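Local coordinates for DNA polymerase (Pyrobaculum calidifontis, PDB 5MDN), which probably catalyses template-directed DNA synthesis, adding deoxyribonucleotides from their triphosphates to a growing DNA strand with release of diphosphate, at residues E157-P162 and R498-R503; V276-I281 and R338-L343; E318-P323 and P327-Y332; P426-M429 and N433-P436; G450-P455 and F461-T466. All coordinates share one frame; numbering follows the deposited sequence.

Contact 1 (E157-P162 and R498-R503); sequences EGFPPP and RLLDER
Where the loop after strand 144-155 meets helix 495-512, the second of the paired long helices that form the fingers in family B DNA polymerases, F159 and P160 pack against L499 and L500. The junction thus ties the exonuclease region to the polymerase region, 336 residues further along the chain. L499 sits at the middle of it and splits its two methyls between the partners. Its CD1 comes obliquely to the F159 ring, 3.4 Å from CD1 of F159, while L499 CB lies in the ring plane, 3.7 Å from the edge atom F159 CE1. The other methyl, L499 CD2, reaches CD of P160 at 3.8 Å. F159 has CG beside its own backbone N and anti to the carbonyl carbon (chi1 -68°), a setting that carries the ring edge to the helix. With an alanine at L499, both methyls go: the P160 ring would probably lose its leucine partner and the F159 edge would be left with CB alone, a gap opening between loop and helix. The loop has further ties: F159 O accepts from W130 NE1 and P160 rests on W4. On the next helix residue, L500 CG approaches F159 CE1 obliquely at 4.4 Å.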
# COMPACT_ATOMS: atom_id res chain seq x y z
N GLU A 157 2.02 -25.50 10.45
CA GLU A 157 0.72 -25.02 10.03
C GLU A 157 -0.17 -24.83 11.25
O GLU A 157 -0.28 -25.73 12.10
CB GLU A 157 0.08 -25.99 9.04
CG GLU A 157 0.74 -26.02 7.66
CD GLU A 157 0.56 -24.72 6.90
OE1 GLU A 157 1.33 -23.76 7.16
OE2 GLU A 157 -0.35 -24.64 6.05
N GLY A 158 -0.80 -23.67 11.35
CA GLY A 158 -1.59 -23.35 12.52
C GLY A 158 -2.23 -21.99 12.44
O GLY A 158 -1.67 -21.07 11.82
N PHE A 159 -3.39 -21.84 13.04
CA PHE A 159 -4.14 -20.61 12.90
C PHE A 159 -3.60 -19.53 13.84
O PHE A 159 -3.00 -19.84 14.87
CB PHE A 159 -5.63 -20.85 13.17
CG PHE A 159 -6.29 -21.70 12.12
CD1 PHE A 159 -6.84 -21.12 10.98
CD2 PHE A 159 -6.36 -23.07 12.27
CE1 PHE A 159 -7.44 -21.90 10.01
CE2 PHE A 159 -6.96 -23.86 11.31
CZ PHE A 159 -7.50 -23.27 10.18
N PRO A 160 -3.79 -18.26 13.48
CA PRO A 160 -3.28 -17.19 14.32
C PRO A 160 -3.93 -17.22 15.70
O PRO A 160 -5.10 -17.61 15.84
CB PRO A 160 -3.68 -15.92 13.55
CG PRO A 160 -3.82 -16.38 12.13
CD PRO A 160 -4.37 -17.76 12.22
N PRO A 161 -3.20 -16.82 16.73
CA PRO A 161 -3.78 -16.74 18.06
C PRO A 161 -4.65 -15.50 18.18
O PRO A 161 -4.60 -14.61 17.32
CB PRO A 161 -2.55 -16.65 18.98
CG PRO A 161 -1.52 -15.98 18.14
CD PRO A 161 -1.79 -16.39 16.71
N PRO A 162 -5.48 -15.41 19.22
CA PRO A 162 -6.23 -14.17 19.43
C PRO A 162 -5.29 -13.01 19.73
O PRO A 162 -4.39 -13.12 20.56
CB PRO A 162 -7.13 -14.50 20.63
CG PRO A 162 -6.43 -15.62 21.33
CD PRO A 162 -5.80 -16.42 20.23
N ARG A 498 -12.58 -19.14 6.41
CA ARG A 498 -12.24 -17.78 6.00
C ARG A 498 -10.75 -17.51 6.18
O ARG A 498 -10.14 -16.79 5.38
CB ARG A 498 -13.08 -16.78 6.78
CG ARG A 498 -14.56 -16.84 6.41
CD ARG A 498 -15.39 -15.85 7.20
NE ARG A 498 -16.65 -16.44 7.63
CZ ARG A 498 -16.90 -16.87 8.87
NH1 ARG A 498 -15.97 -16.78 9.81
NH2 ARG A 498 -18.08 -17.40 9.16
N LEU A 499 -10.16 -18.06 7.25
CA LEU A 499 -8.72 -17.89 7.46
C LEU A 499 -7.93 -18.54 6.34
O LEU A 499 -6.95 -17.97 5.84
CB LEU A 499 -8.33 -18.46 8.82
CG LEU A 499 -8.68 -17.62 10.04
CD1 LEU A 499 -9.03 -18.54 11.19
CD2 LEU A 499 -7.53 -16.72 10.42
N LEU A 500 -8.32 -19.76 5.95
CA LEU A 500 -7.65 -20.44 4.84
C LEU A 500 -7.88 -19.74 3.51
O LEU A 500 -7.00 -19.76 2.64
CB LEU A 500 -8.14 -21.89 4.77
CG LEU A 500 -7.51 -22.87 5.76
CD1 LEU A 500 -8.21 -24.22 5.70
CD2 LEU A 500 -6.02 -23.03 5.50
N ASP A 501 -9.05 -19.12 3.33
CA ASP A 501 -9.32 -18.38 2.10
C ASP A 501 -8.45 -17.13 2.00
O ASP A 501 -8.02 -16.76 0.90
CB ASP A 501 -10.80 -18.00 2.03
CG ASP A 501 -11.23 -17.58 0.63
OD1 ASP A 501 -11.22 -18.43 -0.28
OD2 ASP A 501 -11.58 -16.39 0.46
N GLU A 502 -8.18 -16.48 3.13
CA GLU A 502 -7.28 -15.33 3.12
C GLU A 502 -5.85 -15.76 2.79
O GLU A 502 -5.17 -15.12 1.98
CB GLU A 502 -7.33 -14.62 4.48
CG GLU A 502 -8.64 -13.91 4.77
CD GLU A 502 -8.85 -12.66 3.93
OE1 GLU A 502 -7.97 -12.31 3.13
OE2 GLU A 502 -9.91 -12.01 4.09
N ARG A 503 -5.37 -16.83 3.43
CA ARG A 503 -4.05 -17.35 3.11
C ARG A 503 -3.95 -17.76 1.64
O ARG A 503 -2.93 -17.52 0.99
CB ARG A 503 -3.73 -18.54 4.02
CG ARG A 503 -2.65 -19.47 3.48
CD ARG A 503 -2.01 -20.30 4.58
NE ARG A 503 -0.92 -19.58 5.23
CZ ARG A 503 0.33 -19.55 4.78
NH1 ARG A 503 0.65 -20.19 3.67
NH2 ARG A 503 1.26 -18.87 5.44

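Contact 2 (V276-I281 and R338-L343); sequences VDLYNI and RSTLGL
L278 and L343 form the closest backbone approach, 7.9 Å from CA to CA, where strand 274-277 gives way directly to helix 278-282 beside the long helix 326-356. From the first segment a single side chain makes the contact. L278 holds CG beside its backbone N, anti to the carbonyl carbon (chi1 -59°), and from there CD1 extends straight outward to the long helix. L278 CD1 lies 3.7 Å from L343 CB. The same methyl, L278 CD1, is 3.5 Å from the carbonyl oxygen T340 O, with T340 CG2 a looser neighbour. The hydroxyl of T340 is turned to its own helix, where OG1 bonds to D336 O. On the far helix L343 continues into L293 and V296 of helix 293-299, so L278 joins a buried apolar layer. Strand 274-277 is an outermost strand of the five-stranded mixed sheet of the exonuclease domain, a member of the RNase H clan, and the long helix packs against that sheet: L341 touches V165 and A167 of strand 165-172, which also carries D169. D169 and D236 bind magnesium in a structure of this protein, and the T340 side chain is about 5 Å from that of D169 at the nearest atoms. D277 fixes the turn from strand to helix as the N-cap: its OD1 accepts from Y279 N at 3.1 Å, the donor standing 58° out of the carboxylate plane. A backbone bond, N280 N to D277 O, follows in the same turn, and D277 OD2 accepts from N233 N at the start of helix 232-247.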
# COMPACT_ATOMS: atom_id res chain seq x y z
N VAL A 276 -0.16 -0.81 12.37
CA VAL A 276 -0.68 -0.93 11.01
C VAL A 276 -1.43 0.35 10.66
O VAL A 276 -2.27 0.82 11.44
CB VAL A 276 -1.59 -2.16 10.87
CG1 VAL A 276 -2.07 -2.31 9.44
CG2 VAL A 276 -0.86 -3.42 11.32
N ASP A 277 -1.14 0.90 9.49
CA ASP A 277 -1.85 2.05 8.95
C ASP A 277 -2.68 1.56 7.77
O ASP A 277 -2.12 1.17 6.73
CB ASP A 277 -0.87 3.15 8.53
CG ASP A 277 -1.57 4.40 8.03
OD1 ASP A 277 -2.82 4.44 8.03
OD2 ASP A 277 -0.87 5.36 7.62
N LEU A 278 -4.00 1.58 7.92
CA LEU A 278 -4.88 1.04 6.89
C LEU A 278 -4.84 1.87 5.61
O LEU A 278 -5.16 1.33 4.54
CB LEU A 278 -6.32 0.95 7.41
CG LEU A 278 -6.51 0.08 8.65
CD1 LEU A 278 -7.97 0.04 9.07
CD2 LEU A 278 -5.98 -1.33 8.40
N TYR A 279 -4.47 3.14 5.69
CA TYR A 279 -4.34 3.93 4.47
C TYR A 279 -3.20 3.43 3.59
O TYR A 279 -3.21 3.69 2.38
CB TYR A 279 -4.13 5.41 4.81
CG TYR A 279 -4.13 6.32 3.60
CD1 TYR A 279 -5.13 6.24 2.64
CD2 TYR A 279 -3.13 7.28 3.43
CE1 TYR A 279 -5.13 7.07 1.54
CE2 TYR A 279 -3.13 8.12 2.33
CZ TYR A 279 -4.13 8.01 1.39
OH TYR A 279 -4.12 8.85 0.30
N ASN A 280 -2.22 2.74 4.16
CA ASN A 280 -1.16 2.14 3.36
C ASN A 280 -1.72 1.11 2.37
O ASN A 280 -1.30 1.07 1.21
CB ASN A 280 -0.12 1.49 4.27
CG ASN A 280 0.69 2.50 5.05
OD1 ASN A 280 1.16 2.22 6.15
ND2 ASN A 280 0.86 3.69 4.48
N ILE A 281 -2.66 0.28 2.82
CA ILE A 281 -3.16 -0.79 1.96
C ILE A 281 -4.29 -0.32 1.04
O ILE A 281 -4.39 -0.79 -0.10
CB ILE A 281 -3.59 -2.00 2.80
CG1 ILE A 281 -3.95 -3.18 1.90
CG2 ILE A 281 -4.76 -1.66 3.71
CD1 ILE A 281 -2.76 -3.76 1.15
N ARG A 338 -14.87 3.78 15.05
CA ARG A 338 -15.68 2.59 14.80
C ARG A 338 -15.50 2.08 13.38
O ARG A 338 -15.47 0.87 13.15
CB ARG A 338 -17.15 2.88 15.09
CG ARG A 338 -17.51 2.79 16.57
CD ARG A 338 -18.64 3.73 16.95
NE ARG A 338 -19.44 3.21 18.06
CZ ARG A 338 -20.25 3.95 18.81
NH1 ARG A 338 -20.38 5.25 18.57
NH2 ARG A 338 -20.93 3.39 19.80
N SER A 339 -15.38 2.99 12.41
CA SER A 339 -15.07 2.58 11.05
C SER A 339 -13.66 2.01 10.96
O SER A 339 -13.42 1.04 10.23
CB SER A 339 -15.23 3.77 10.09
OG SER A 339 -16.58 4.19 10.03
N THR A 340 -12.70 2.61 11.67
CA THR A 340 -11.32 2.14 11.62
C THR A 340 -11.21 0.70 12.11
O THR A 340 -10.58 -0.14 11.46
CB THR A 340 -10.42 3.07 12.45
OG1 THR A 340 -10.46 4.39 11.90
CG2 THR A 340 -8.99 2.56 12.44
N LEU A 341 -11.82 0.40 13.26
CA LEU A 341 -11.82 -0.98 13.74
C LEU A 341 -12.68 -1.87 12.84
O LEU A 341 -12.38 -3.06 12.70
CB LEU A 341 -12.32 -1.04 15.18
CG LEU A 341 -12.16 -2.39 15.87
CD1 LEU A 341 -10.70 -2.81 15.88
CD2 LEU A 341 -12.71 -2.35 17.29
N GLY A 342 -13.73 -1.31 12.24
CA GLY A 342 -14.52 -2.08 11.29
C GLY A 342 -13.71 -2.49 10.07
O GLY A 342 -13.74 -3.65 9.65
N LEU A 343 -13.00 -1.53 9.47
CA LEU A 343 -12.11 -1.85 8.35
C LEU A 343 -11.07 -2.89 8.75
O LEU A 343 -10.77 -3.81 7.99
CB LEU A 343 -11.42 -0.58 7.85
CG LEU A 343 -12.14 0.25 6.79
CD1 LEU A 343 -11.47 1.61 6.64
CD2 LEU A 343 -12.16 -0.48 5.46

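Contact 3 (E318-P323 and P327-Y332); sequences EYWNDP and PTLMRY
Y319 and L329 bring the backbones to 6.2 Å, CA to CA, as the weakly bonded end of helix 316-320 gives way to a short loop and the chain returns as the first turns of helix 326-356. Further along, two prolines close the approach, with P323 O 3.4 Å from P327 CD. Y319 carries the middle of the contact at two points: its CB meets L329 CB at 3.9 Å, and the ring offers an edge to T328, whose methyl CG2 lies in the ring plane, 3.5 Å from Y319 CD2. L329 has CG anti to its backbone N (chi1 178°), which sends CD2 back toward the preceding helix and up to W320; there it stands 4.3 Å from W320 CE3, oblique to the indole. A connection of a few residues joins the helices, and both aromatics make cation-pi contacts with residues leading into the second, Y319 with K325 and W320 with R326. The connection leans on the exonuclease sheet through W320, which touches V187 and E202, and M330, which touches M188 and V200. The L329 side chain is about 9 Å from that of D169, which binds magnesium in a structure of this protein.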
# COMPACT_ATOMS: atom_id res chain seq x y z
N GLU A 318 -14.09 25.03 15.02
CA GLU A 318 -15.38 25.68 15.15
C GLU A 318 -16.34 24.83 15.98
O GLU A 318 -17.06 25.36 16.84
CB GLU A 318 -15.93 26.00 13.76
CG GLU A 318 -17.22 26.80 13.76
CD GLU A 318 -17.43 27.52 12.44
OE1 GLU A 318 -16.72 28.52 12.21
OE2 GLU A 318 -18.28 27.09 11.63
N TYR A 319 -16.38 23.52 15.73
CA TYR A 319 -17.22 22.64 16.54
C TYR A 319 -16.68 22.47 17.95
O TYR A 319 -17.41 21.99 18.83
CB TYR A 319 -17.35 21.27 15.86
CG TYR A 319 -18.30 21.26 14.67
CD1 TYR A 319 -18.02 21.99 13.52
CD2 TYR A 319 -19.47 20.51 14.70
CE1 TYR A 319 -18.88 21.97 12.44
CE2 TYR A 319 -20.34 20.49 13.62
CZ TYR A 319 -20.03 21.22 12.49
OH TYR A 319 -20.89 21.21 11.42
N TRP A 320 -15.42 22.83 18.20
CA TRP A 320 -14.80 22.69 19.51
C TRP A 320 -15.05 23.89 20.40
O TRP A 320 -15.24 23.74 21.62
CB TRP A 320 -13.29 22.45 19.35
CG TRP A 320 -12.53 22.33 20.63
CD1 TRP A 320 -11.61 23.21 21.13
CD2 TRP A 320 -12.59 21.25 21.57
NE1 TRP A 320 -11.11 22.75 22.32
CE2 TRP A 320 -11.70 21.55 22.61
CE3 TRP A 320 -13.33 20.06 21.64
CZ2 TRP A 320 -11.51 20.70 23.71
CZ3 TRP A 320 -13.14 19.22 22.72
CH2 TRP A 320 -12.24 19.55 23.74
N ASN A 321 -15.05 25.10 19.84
CA ASN A 321 -15.31 26.32 20.59
C ASN A 321 -16.80 26.63 20.71
O ASN A 321 -17.16 27.76 21.06
CB ASN A 321 -14.58 27.51 19.95
CG ASN A 321 -13.14 27.20 19.61
OD1 ASN A 321 -12.71 27.36 18.47
ND2 ASN A 321 -12.38 26.75 20.60
N ASP A 322 -17.66 25.65 20.45
CA ASP A 322 -19.11 25.84 20.49
C ASP A 322 -19.71 24.67 21.26
O ASP A 322 -19.77 23.54 20.72
CB ASP A 322 -19.69 25.93 19.08
CG ASP A 322 -21.13 26.41 19.07
OD1 ASP A 322 -21.85 26.22 20.08
OD2 ASP A 322 -21.56 26.97 18.04
N PRO A 323 -20.15 24.87 22.51
CA PRO A 323 -20.71 23.75 23.28
C PRO A 323 -21.93 23.11 22.65
O PRO A 323 -22.29 21.99 23.03
CB PRO A 323 -21.05 24.39 24.63
CG PRO A 323 -20.13 25.56 24.73
CD PRO A 323 -19.99 26.08 23.32
N PRO A 327 -20.79 17.96 21.18
CA PRO A 327 -21.25 16.56 21.25
C PRO A 327 -21.39 15.90 19.89
O PRO A 327 -21.36 14.66 19.82
CB PRO A 327 -22.61 16.67 21.96
CG PRO A 327 -23.04 18.07 21.74
CD PRO A 327 -21.78 18.87 21.78
N THR A 328 -21.55 16.66 18.81
CA THR A 328 -21.58 16.07 17.48
C THR A 328 -20.19 15.91 16.90
O THR A 328 -19.97 15.03 16.06
CB THR A 328 -22.47 16.89 16.54
OG1 THR A 328 -23.08 16.03 15.57
CG2 THR A 328 -21.67 17.96 15.80
N LEU A 329 -19.23 16.74 17.32
CA LEU A 329 -17.84 16.51 16.97
C LEU A 329 -17.32 15.23 17.61
O LEU A 329 -16.46 14.55 17.04
CB LEU A 329 -16.98 17.70 17.40
CG LEU A 329 -15.47 17.59 17.14
CD1 LEU A 329 -15.18 17.56 15.65
CD2 LEU A 329 -14.72 18.72 17.83
N MET A 330 -17.85 14.87 18.78
CA MET A 330 -17.48 13.62 19.42
C MET A 330 -17.96 12.43 18.60
O MET A 330 -17.18 11.52 18.28
CB MET A 330 -18.06 13.56 20.83
CG MET A 330 -17.43 12.51 21.73
SD MET A 330 -18.26 12.42 23.33
CE MET A 330 -16.85 12.31 24.43
N ARG A 331 -19.24 12.43 18.21
CA ARG A 331 -19.77 11.31 17.44
C ARG A 331 -19.10 11.19 16.08
O ARG A 331 -18.97 10.09 15.55
CB ARG A 331 -21.29 11.45 17.29
CG ARG A 331 -21.92 10.23 16.66
CD ARG A 331 -23.03 9.68 17.54
NE ARG A 331 -23.29 8.27 17.27
CZ ARG A 331 -23.88 7.44 18.12
NH1 ARG A 331 -24.27 7.87 19.31
NH2 ARG A 331 -24.07 6.17 17.78
N TYR A 332 -18.66 12.32 15.51
CA TYR A 332 -17.81 12.26 14.33
C TYR A 332 -16.54 11.47 14.63
O TYR A 332 -16.11 10.63 13.83
CB TYR A 332 -17.47 13.68 13.87
CG TYR A 332 -16.46 13.76 12.74
CD1 TYR A 332 -16.84 13.49 11.43
CD2 TYR A 332 -15.14 14.11 12.98
CE1 TYR A 332 -15.92 13.56 10.39
CE2 TYR A 332 -14.22 14.19 11.96
CZ TYR A 332 -14.61 13.91 10.66
OH TYR A 332 -13.70 13.98 9.64

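Contact 4 (P426-M429 and N433-P436)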
# COMPACT_ATOMS: atom_id res chain seq x y z
N PRO A 426 2.11 -16.02 -14.17
CA PRO A 426 2.85 -17.17 -13.61
C PRO A 426 2.84 -18.38 -14.53
O PRO A 426 3.87 -19.04 -14.69
CB PRO A 426 2.13 -17.44 -12.29
CG PRO A 426 1.54 -16.13 -11.91
CD PRO A 426 1.12 -15.50 -13.21
N ASN A 427 1.69 -18.69 -15.13
CA ASN A 427 1.60 -19.79 -16.08
C ASN A 427 2.62 -19.63 -17.21
O ASN A 427 3.36 -20.57 -17.52
CB ASN A 427 0.19 -19.88 -16.66
CG ASN A 427 -0.60 -21.05 -16.10
OD1 ASN A 427 -0.61 -21.28 -14.89
ND2 ASN A 427 -1.24 -21.80 -16.98
N ILE A 428 2.64 -18.46 -17.84
CA ILE A 428 3.58 -18.20 -18.93
C ILE A 428 5.02 -18.41 -18.47
O ILE A 428 5.82 -19.07 -19.14
CB ILE A 428 3.37 -16.78 -19.49
CG1 ILE A 428 2.28 -16.80 -20.56
CG2 ILE A 428 4.66 -16.23 -20.07
CD1 ILE A 428 1.78 -15.43 -20.92
N MET A 429 5.36 -17.86 -17.30
CA MET A 429 6.74 -17.92 -16.83
C MET A 429 7.13 -19.33 -16.38
O MET A 429 8.30 -19.71 -16.50
CB MET A 429 6.96 -16.91 -15.71
CG MET A 429 6.94 -15.47 -16.20
SD MET A 429 7.31 -14.26 -14.91
CE MET A 429 5.81 -14.32 -13.94
N ASN A 433 9.46 -21.27 -18.73
CA ASN A 433 10.70 -21.19 -17.97
C ASN A 433 11.45 -19.88 -18.24
O ASN A 433 12.64 -19.87 -18.53
CB ASN A 433 11.59 -22.41 -18.25
CG ASN A 433 12.63 -22.63 -17.18
OD1 ASN A 433 12.31 -23.01 -16.05
ND2 ASN A 433 13.89 -22.41 -17.52
N LEU A 434 10.72 -18.77 -18.14
CA LEU A 434 11.30 -17.45 -18.33
C LEU A 434 11.90 -16.96 -17.02
O LEU A 434 11.24 -17.01 -15.97
CB LEU A 434 10.26 -16.46 -18.84
CG LEU A 434 9.78 -16.52 -20.30
CD1 LEU A 434 10.51 -17.60 -21.10
CD2 LEU A 434 8.28 -16.73 -20.36
N SER A 435 13.14 -16.46 -17.08
CA SER A 435 13.88 -16.02 -15.90
C SER A 435 15.17 -15.34 -16.35
O SER A 435 15.68 -15.65 -17.44
CB SER A 435 14.19 -17.19 -14.98
OG SER A 435 14.63 -16.75 -13.71
N PRO A 436 15.70 -14.39 -15.57
CA PRO A 436 16.99 -13.78 -15.96
C PRO A 436 18.10 -14.79 -16.17
O PRO A 436 18.93 -14.62 -17.07
CB PRO A 436 17.28 -12.83 -14.79
CG PRO A 436 15.94 -12.49 -14.24
CD PRO A 436 15.11 -13.74 -14.40
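A non-glycine residue with positive phi ends helix 424-431: N433 (phi 58°) is the C' residue of a Schellman motif, and beyond it L434 folds back to bond with M429. L434 N donates to M429 O at 3.1 Å, lying in the carbonyl plane on a lone pair of the oxygen, while N433 N pairs with the carbonyl of the residue that follows M429. The apolar contact that usually accompanies this motif is also present, as a loose one: L434 CB stands 4.4 Å from M429 CG. Farther out the leucine reaches one residue back along the helix, where its CD2 meets I428 CG2 at 3.7 Å and lies 3.6 Å from I428 O. The isoleucine presents that methyl because CG2 is anti to its backbone N; the I428 side chain also touches F537, A538 and I541 of helix 528-551. M429 continues into L473, M514 and L518. The helix includes the YPNI part of motif A (region II) of family B polymerases. N433 is buried, but its amide is used at both ends, ND2 donating to R462 O and OD1 accepting from G467 N. The chemistry is therefore divided: main-chain bonds terminate the helix, leucine packs on isoleucine and, loosely, on methionine, and the asparagine in the left-handed conformation also pins the neighbouring hairpin.

Contact 5 (G450-P455 and F461-T466); sequences GVVVAP and FRKAPT
The F461 ring has V452 O at its edge, near the ring plane, and outside the hairpin it packs with S533 of helix 528-551 and with the loop residues L434 and T438. V452 and F461 are a hydrogen-bonded antiparallel pair whose side chains share one surface of the two strands and cross at about a right angle, V452 CG2 lying 4.0 Å from F461 CB. Two main-chain bonds join them. V452 N donates to F461 O at 3.1 Å in the carbonyl plane, at an N-H...O angle of 162°. The return bond, F461 N to V452 O, is equally long but more bent (146°), its donor tilted slightly from the carbonyl plane. One step on, V451 and R462 form the non-hydrogen-bonded pair, with side chains on the other surface, and V451 CA makes a CA-H...O contact of 3.4 Å to F461 O. The pairing then fades: K463 N to G450 O, at 3.4 Å, is a weak bond though nearly straight. The aliphatic part of K463, bent at chi3, spreads over this end, its CD lying 4.2 Å from V452 CG1. G450 (phi 116°) takes backbone angles at which a CB would jam against the preceding carbonyl. Together the strands 451-453 and 460-462 make a short two-stranded antiparallel beta hairpin, packed on helix 528-551 and followed in the chain by helix 468-486.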
# COMPACT_ATOMS: atom_id res chain seq x y z
N GLY A 450 17.13 -28.35 -24.80
CA GLY A 450 16.36 -27.59 -25.76
C GLY A 450 16.22 -26.13 -25.38
O GLY A 450 16.73 -25.67 -24.36
N VAL A 451 15.50 -25.40 -26.24
CA VAL A 451 15.27 -23.97 -26.10
C VAL A 451 13.82 -23.69 -26.49
O VAL A 451 13.19 -24.46 -27.21
CB VAL A 451 16.25 -23.15 -26.99
CG1 VAL A 451 15.99 -21.65 -26.92
CG2 VAL A 451 17.70 -23.43 -26.59
N VAL A 452 13.30 -22.57 -25.99
CA VAL A 452 11.99 -22.06 -26.39
C VAL A 452 12.18 -20.62 -26.83
O VAL A 452 12.85 -19.83 -26.15
CB VAL A 452 10.95 -22.16 -25.26
CG1 VAL A 452 10.54 -23.60 -25.03
CG2 VAL A 452 11.49 -21.55 -23.97
N VAL A 453 11.60 -20.28 -27.98
CA VAL A 453 11.74 -18.95 -28.57
C VAL A 453 10.46 -18.18 -28.32
O VAL A 453 9.35 -18.69 -28.56
CB VAL A 453 12.05 -19.03 -30.08
CG1 VAL A 453 12.36 -17.65 -30.63
CG2 VAL A 453 13.20 -19.99 -30.33
N ALA A 454 10.59 -16.96 -27.84
CA ALA A 454 9.44 -16.12 -27.53
C ALA A 454 8.83 -15.59 -28.82
O ALA A 454 9.57 -15.17 -29.71
CB ALA A 454 9.84 -14.97 -26.61
N PRO A 455 7.50 -15.62 -28.96
CA PRO A 455 6.89 -15.16 -30.21
C PRO A 455 7.28 -13.72 -30.54
O PRO A 455 7.56 -12.90 -29.66
CB PRO A 455 5.39 -15.30 -29.94
CG PRO A 455 5.25 -15.35 -28.45
CD PRO A 455 6.50 -16.04 -27.97
N PHE A 461 15.32 -18.89 -24.46
CA PHE A 461 15.38 -19.27 -23.06
C PHE A 461 15.66 -20.76 -22.92
O PHE A 461 15.25 -21.57 -23.76
CB PHE A 461 14.08 -18.93 -22.31
CG PHE A 461 13.83 -17.45 -22.18
CD1 PHE A 461 13.29 -16.74 -23.24
CD2 PHE A 461 14.12 -16.78 -21.00
CE1 PHE A 461 13.05 -15.38 -23.13
CE2 PHE A 461 13.88 -15.42 -20.88
CZ PHE A 461 13.35 -14.72 -21.95
N ARG A 462 16.32 -21.14 -21.87
CA ARG A 462 16.60 -22.51 -21.72
C ARG A 462 15.47 -23.21 -21.13
O ARG A 462 14.89 -22.75 -20.22
CB ARG A 462 17.76 -22.70 -20.78
CG ARG A 462 18.87 -21.72 -21.01
CD ARG A 462 19.80 -21.73 -19.83
NE ARG A 462 20.27 -23.06 -19.58
CZ ARG A 462 21.50 -23.46 -19.85
NH1 ARG A 462 22.36 -22.60 -20.38
NH2 ARG A 462 21.87 -24.70 -19.59
N LYS A 463 15.16 -24.35 -21.67
CA LYS A 463 14.16 -25.24 -21.16
C LYS A 463 14.66 -25.99 -19.93
O LYS A 463 13.89 -26.36 -19.09
CB LYS A 463 13.90 -26.25 -22.25
CG LYS A 463 12.47 -26.66 -22.49
CD LYS A 463 12.28 -27.23 -23.89
CE LYS A 463 11.19 -28.30 -23.91
NZ LYS A 463 10.88 -28.88 -25.25
N ALA A 464 15.99 -26.18 -19.93
CA ALA A 464 16.96 -26.84 -19.06
C ALA A 464 16.62 -27.14 -17.65
O ALA A 464 15.79 -27.97 -17.38
CB ALA A 464 18.29 -26.11 -19.18
N PRO A 465 17.36 -26.54 -16.75
CA PRO A 465 17.18 -26.61 -15.32
C PRO A 465 16.31 -25.42 -15.03
O PRO A 465 16.64 -24.34 -15.40
CB PRO A 465 18.57 -26.37 -14.83
CG PRO A 465 19.14 -25.45 -15.83
CD PRO A 465 18.57 -25.85 -17.14
N THR A 466 15.22 -25.62 -14.33
CA THR A 466 14.29 -24.57 -14.02
C THR A 466 14.91 -23.32 -13.45
O THR A 466 15.78 -23.37 -12.65
CB THR A 466 13.20 -25.07 -13.07
OG1 THR A 466 13.75 -25.13 -11.79
CG2 THR A 466 12.84 -26.42 -13.36

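Contacts 2 and 4 are buried, contacts 1 and 5 lie at the surface, and contact 3 is partly buried. Helix 326-356 links three of them: its start forms contact 3, its middle contact 2, and its later residue Q353 touches P160 of contact 1. Contacts 1, 2 and 3 are held by apolar side chains, whether they join distant parts of the chain or close a local corner. Contacts 4 and 5 add main-chain hydrogen bonds, in one to end a helix and in the other to pair strands. These two are direct neighbours, with L434 CD1 packed 3.5 Å from F461 CG, whereas contact 3 lies on the opposite side of the chain's centre.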